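Local coordinates for NOL1/NOP2/sun family protein (Enterococcus faecium, PDB 3M4X) that probably methylates a cytosine of ribosomal RNA, using a methyltransferase domain joined to a PUA-like RNA-binding domain, at residues Glu258-Thr263 / Lys281-Trp286. Numbering follows the deposited sequence.
Sequences EEIPLT and KTIRIW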
ATOM      1  N   GLU A 258      10.784 -11.279  16.892  1.00 37.29           N
ATOM      2  CA  GLU A 258      11.940 -10.490  16.524  1.00 36.89           C
ATOM      3  C   GLU A 258      11.811  -9.025  16.962  1.00 39.56           C
ATOM      4  O   GLU A 258      10.703  -8.494  17.149  1.00 31.11           O
ATOM      5  CB  GLU A 258      12.139 -10.583  15.007  1.00 40.26           C
ATOM      6  CG  GLU A 258      13.566 -10.846  14.577  1.00 49.65           C
ATOM      7  CD  GLU A 258      13.996 -12.282  14.773  1.00 53.58           C
ATOM      8  OE1 GLU A 258      13.145 -13.189  14.677  1.00 55.08           O
ATOM      9  OE2 GLU A 258      15.198 -12.506  15.016  1.00 59.96           O
ATOM     10  N   GLU A 259      12.953  -8.366  17.111  1.00 41.21           N
ATOM     11  CA  GLU A 259      12.962  -6.957  17.469  1.00 37.79           C
ATOM     12  C   GLU A 259      12.567  -6.089  16.289  1.00 41.30           C
ATOM     13  O   GLU A 259      12.831  -6.429  15.138  1.00 43.25           O
ATOM     14  CB  GLU A 259      14.333  -6.553  17.986  1.00 42.09           C
ATOM     15  CG  GLU A 259      14.743  -7.363  19.198  1.00 57.66           C
ATOM     16  CD  GLU A 259      15.833  -6.696  20.010  1.00 73.20           C
ATOM     17  OE1 GLU A 259      16.672  -5.977  19.416  1.00 75.92           O
ATOM     18  OE2 GLU A 259      15.851  -6.893  21.247  1.00 78.62           O
ATOM     19  N   ILE A 260      11.906  -4.978  16.588  1.00 41.89           N
ATOM     20  CA  ILE A 260      11.531  -3.998  15.586  1.00 36.28           C
ATOM     21  C   ILE A 260      12.245  -2.694  15.917  1.00 44.52           C
ATOM     22  O   ILE A 260      11.762  -1.912  16.732  1.00 45.20           O
ATOM     23  CB  ILE A 260      10.016  -3.766  15.600  1.00 39.12           C
ATOM     24  CG1 ILE A 260       9.282  -5.074  15.269  1.00 30.44           C
ATOM     25  CG2 ILE A 260       9.641  -2.624  14.631  1.00 38.40           C
ATOM     26  CD1 ILE A 260       7.767  -5.040  15.477  1.00 25.47           C
ATOM     27  N   PRO A 261      13.420  -2.469  15.313  1.00 49.30           N
ATOM     28  CA  PRO A 261      14.182  -1.263  15.653  1.00 47.88           C
ATOM     29  C   PRO A 261      13.386   0.000  15.342  1.00 51.00           C
ATOM     30  O   PRO A 261      12.805   0.126  14.262  1.00 52.03           O
ATOM     31  CB  PRO A 261      15.416  -1.353  14.747  1.00 50.83           C
ATOM     32  CG  PRO A 261      15.481  -2.800  14.307  1.00 51.75           C
ATOM     33  CD  PRO A 261      14.065  -3.263  14.251  1.00 49.34           C
ATOM     34  N   LEU A 262      13.343   0.924  16.294  1.00 55.65           N
ATOM     35  CA  LEU A 262      12.686   2.211  16.084  1.00 58.53           C
ATOM     36  C   LEU A 262      13.408   3.329  16.816  1.00 59.81           C
ATOM     37  O   LEU A 262      14.037   3.104  17.851  1.00 58.81           O
ATOM     38  CB  LEU A 262      11.239   2.165  16.553  1.00 58.74           C
ATOM     39  CG  LEU A 262      10.227   1.647  15.546  1.00 60.59           C
ATOM     40  CD1 LEU A 262       8.845   1.779  16.136  1.00 62.33           C
ATOM     41  CD2 LEU A 262      10.338   2.437  14.262  1.00 61.56           C
ATOM     42  N   THR A 263      13.316   4.534  16.263  1.00 63.87           N
ATOM     43  CA  THR A 263      13.842   5.720  16.920  1.00 65.45           C
ATOM     44  C   THR A 263      12.810   6.205  17.921  1.00 61.66           C
ATOM     45  O   THR A 263      13.117   6.447  19.085  1.00 61.25           O
ATOM     46  CB  THR A 263      14.118   6.843  15.913  1.00 67.38           C
ATOM     47  OG1 THR A 263      15.024   6.371  14.912  1.00 66.52           O
ATOM     48  CG2 THR A 263      14.722   8.069  16.619  1.00 69.55           C
ATOM     49  N   LYS A 281       8.889  -7.560  22.922  1.00 40.37           N
ATOM     50  CA  LYS A 281       9.463  -7.158  21.637  1.00 39.96           C
ATOM     51  C   LYS A 281       8.391  -6.757  20.645  1.00 33.96           C
ATOM     52  O   LYS A 281       8.695  -6.223  19.586  1.00 36.13           O
ATOM     53  CB  LYS A 281      10.277  -8.296  21.022  1.00 38.84           C
ATOM     54  CG  LYS A 281      11.519  -8.687  21.794  1.00 43.69           C
ATOM     55  CD  LYS A 281      12.138  -9.939  21.174  1.00 47.65           C
ATOM     56  CE  LYS A 281      13.032 -10.657  22.170  1.00 56.21           C
ATOM     57  NZ  LYS A 281      13.324 -12.047  21.730  1.00 60.49           N
ATOM     58  N   THR A 282       7.139  -7.057  20.965  1.00 34.55           N
ATOM     59  CA  THR A 282       6.031  -6.576  20.155  1.00 34.86           C
ATOM     60  C   THR A 282       5.660  -5.148  20.588  1.00 38.46           C
ATOM     61  O   THR A 282       6.027  -4.702  21.678  1.00 38.51           O
ATOM     62  CB  THR A 282       4.826  -7.536  20.205  1.00 35.12           C
ATOM     63  OG1 THR A 282       4.197  -7.473  21.492  1.00 41.14           O
ATOM     64  CG2 THR A 282       5.288  -8.989  19.931  1.00 25.68           C
ATOM     65  N   ILE A 283       4.952  -4.433  19.721  1.00 38.78           N
ATOM     66  CA  ILE A 283       4.747  -2.996  19.885  1.00 37.29           C
ATOM     67  C   ILE A 283       3.289  -2.661  20.085  1.00 36.17           C
ATOM     68  O   ILE A 283       2.434  -3.101  19.321  1.00 35.39           O
ATOM     69  CB  ILE A 283       5.176  -2.226  18.631  1.00 33.66           C
ATOM     70  CG1 ILE A 283       6.693  -2.245  18.454  1.00 33.43           C
ATOM     71  CG2 ILE A 283       4.641  -0.797  18.665  1.00 33.14           C
ATOM     72  CD1 ILE A 283       7.131  -1.568  17.151  1.00 38.44           C
ATOM     73  N   ARG A 284       3.014  -1.864  21.106  1.00 38.74           N
ATOM     74  CA  ARG A 284       1.678  -1.333  21.303  1.00 41.11           C
ATOM     75  C   ARG A 284       1.675   0.175  21.156  1.00 38.70           C
ATOM     76  O   ARG A 284       2.605   0.860  21.571  1.00 37.65           O
ATOM     77  CB  ARG A 284       1.105  -1.737  22.667  1.00 35.32           C
ATOM     78  CG  ARG A 284       0.380  -3.079  22.644  1.00 36.36           C
ATOM     79  CD  ARG A 284      -0.093  -3.479  24.038  1.00 36.10           C
ATOM     80  NE  ARG A 284      -0.898  -4.697  24.026  1.00 35.81           N
ATOM     81  CZ  ARG A 284      -2.213  -4.737  23.809  1.00 40.83           C
ATOM     82  NH1 ARG A 284      -2.900  -3.620  23.583  1.00 39.04           N
ATOM     83  NH2 ARG A 284      -2.844  -5.903  23.815  1.00 40.12           N
ATOM     84  N   ILE A 285       0.615   0.687  20.557  1.00 35.68           N
ATOM     85  CA  ILE A 285       0.414   2.120  20.501  1.00 36.93           C
ATOM     86  C   ILE A 285      -0.892   2.439  21.222  1.00 38.22           C
ATOM     87  O   ILE A 285      -1.965   1.997  20.809  1.00 38.84           O
ATOM     88  CB  ILE A 285       0.427   2.630  19.039  1.00 39.41           C
ATOM     89  CG1 ILE A 285       1.822   2.433  18.443  1.00 38.21           C
ATOM     90  CG2 ILE A 285       0.038   4.103  18.979  1.00 45.20           C
ATOM     91  CD1 ILE A 285       1.925   2.775  17.000  1.00 46.28           C
ATOM     92  N   TRP A 286      -0.779   3.165  22.328  1.00 39.10           N
ATOM     93  CA  TRP A 286      -1.932   3.545  23.141  1.00 45.12           C
ATOM     94  C   TRP A 286      -2.217   5.033  22.923  1.00 51.27           C
ATOM     95  O   TRP A 286      -1.295   5.850  22.947  1.00 51.33           O
ATOM     96  CB  TRP A 286      -1.651   3.309  24.625  1.00 43.57           C
ATOM     97  CG  TRP A 286      -1.481   1.861  25.084  1.00 42.72           C
ATOM     98  CD1 TRP A 286      -0.304   1.223  25.373  1.00 36.53           C
ATOM     99  CD2 TRP A 286      -2.526   0.914  25.368  1.00 40.96           C
ATOM    100  NE1 TRP A 286      -0.551  -0.066  25.790  1.00 37.57           N
ATOM    101  CE2 TRP A 286      -1.905  -0.279  25.803  1.00 38.00           C
ATOM    102  CE3 TRP A 286      -3.923   0.957  25.294  1.00 37.46           C
ATOM    103  CZ2 TRP A 286      -2.635  -1.419  26.151  1.00 36.57           C
ATOM    104  CZ3 TRP A 286      -4.644  -0.177  25.639  1.00 38.44           C
ATOM    105  CH2 TRP A 286      -4.000  -1.349  26.066  1.00 34.49           C
TER
HETATM  106  O   HOH W   1       7.983  -8.167  17.202  1.00 35.26           O
HETATM  107  O   HOH W   2      10.851  -4.639  19.420  1.00 32.20           O
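The CD1 methyl of I283 is the apolar meeting point of the two segments: CG2 of I260 lies 3.7 Å from it, and CD1 of L262 lies 3.9 Å from it. With CG1 of I283 anti to the carbonyl carbon (chi1 -70°) and the chain extended beyond it (chi2 176°), this methyl reaches out between the two loop residues. I260 meets it with CB and both of its branches, CD1 of I260 standing 3.9 Å from CD1 of I283. Farther along, the aliphatic parts of E259 and K281 make a looser contact, CG of E259 4.2 Å from CD of K281; their oppositely charged ends stay apart.

No direct hydrogen bond joins the segments. Instead, one water accepts from the backbone N of I260 and donates to the K281 carbonyl O at 2.7 Å, while a second lies between the carbonyls of E258 and K281.

Outward, E258 and I283 form backbone hydrogen bonds with K299 and V297, so both segments are tied to strand 295-302 at these points. In this Rossmann-like RsmB/F methyltransferase domain, strands 255-258 and 283-285 both pair antiparallel with strand 295-302 of the mixed sheet. The loop after strand 255-258 packs beside strand 283-285 at the surface, with I260 and L262 also touching helix 95-101.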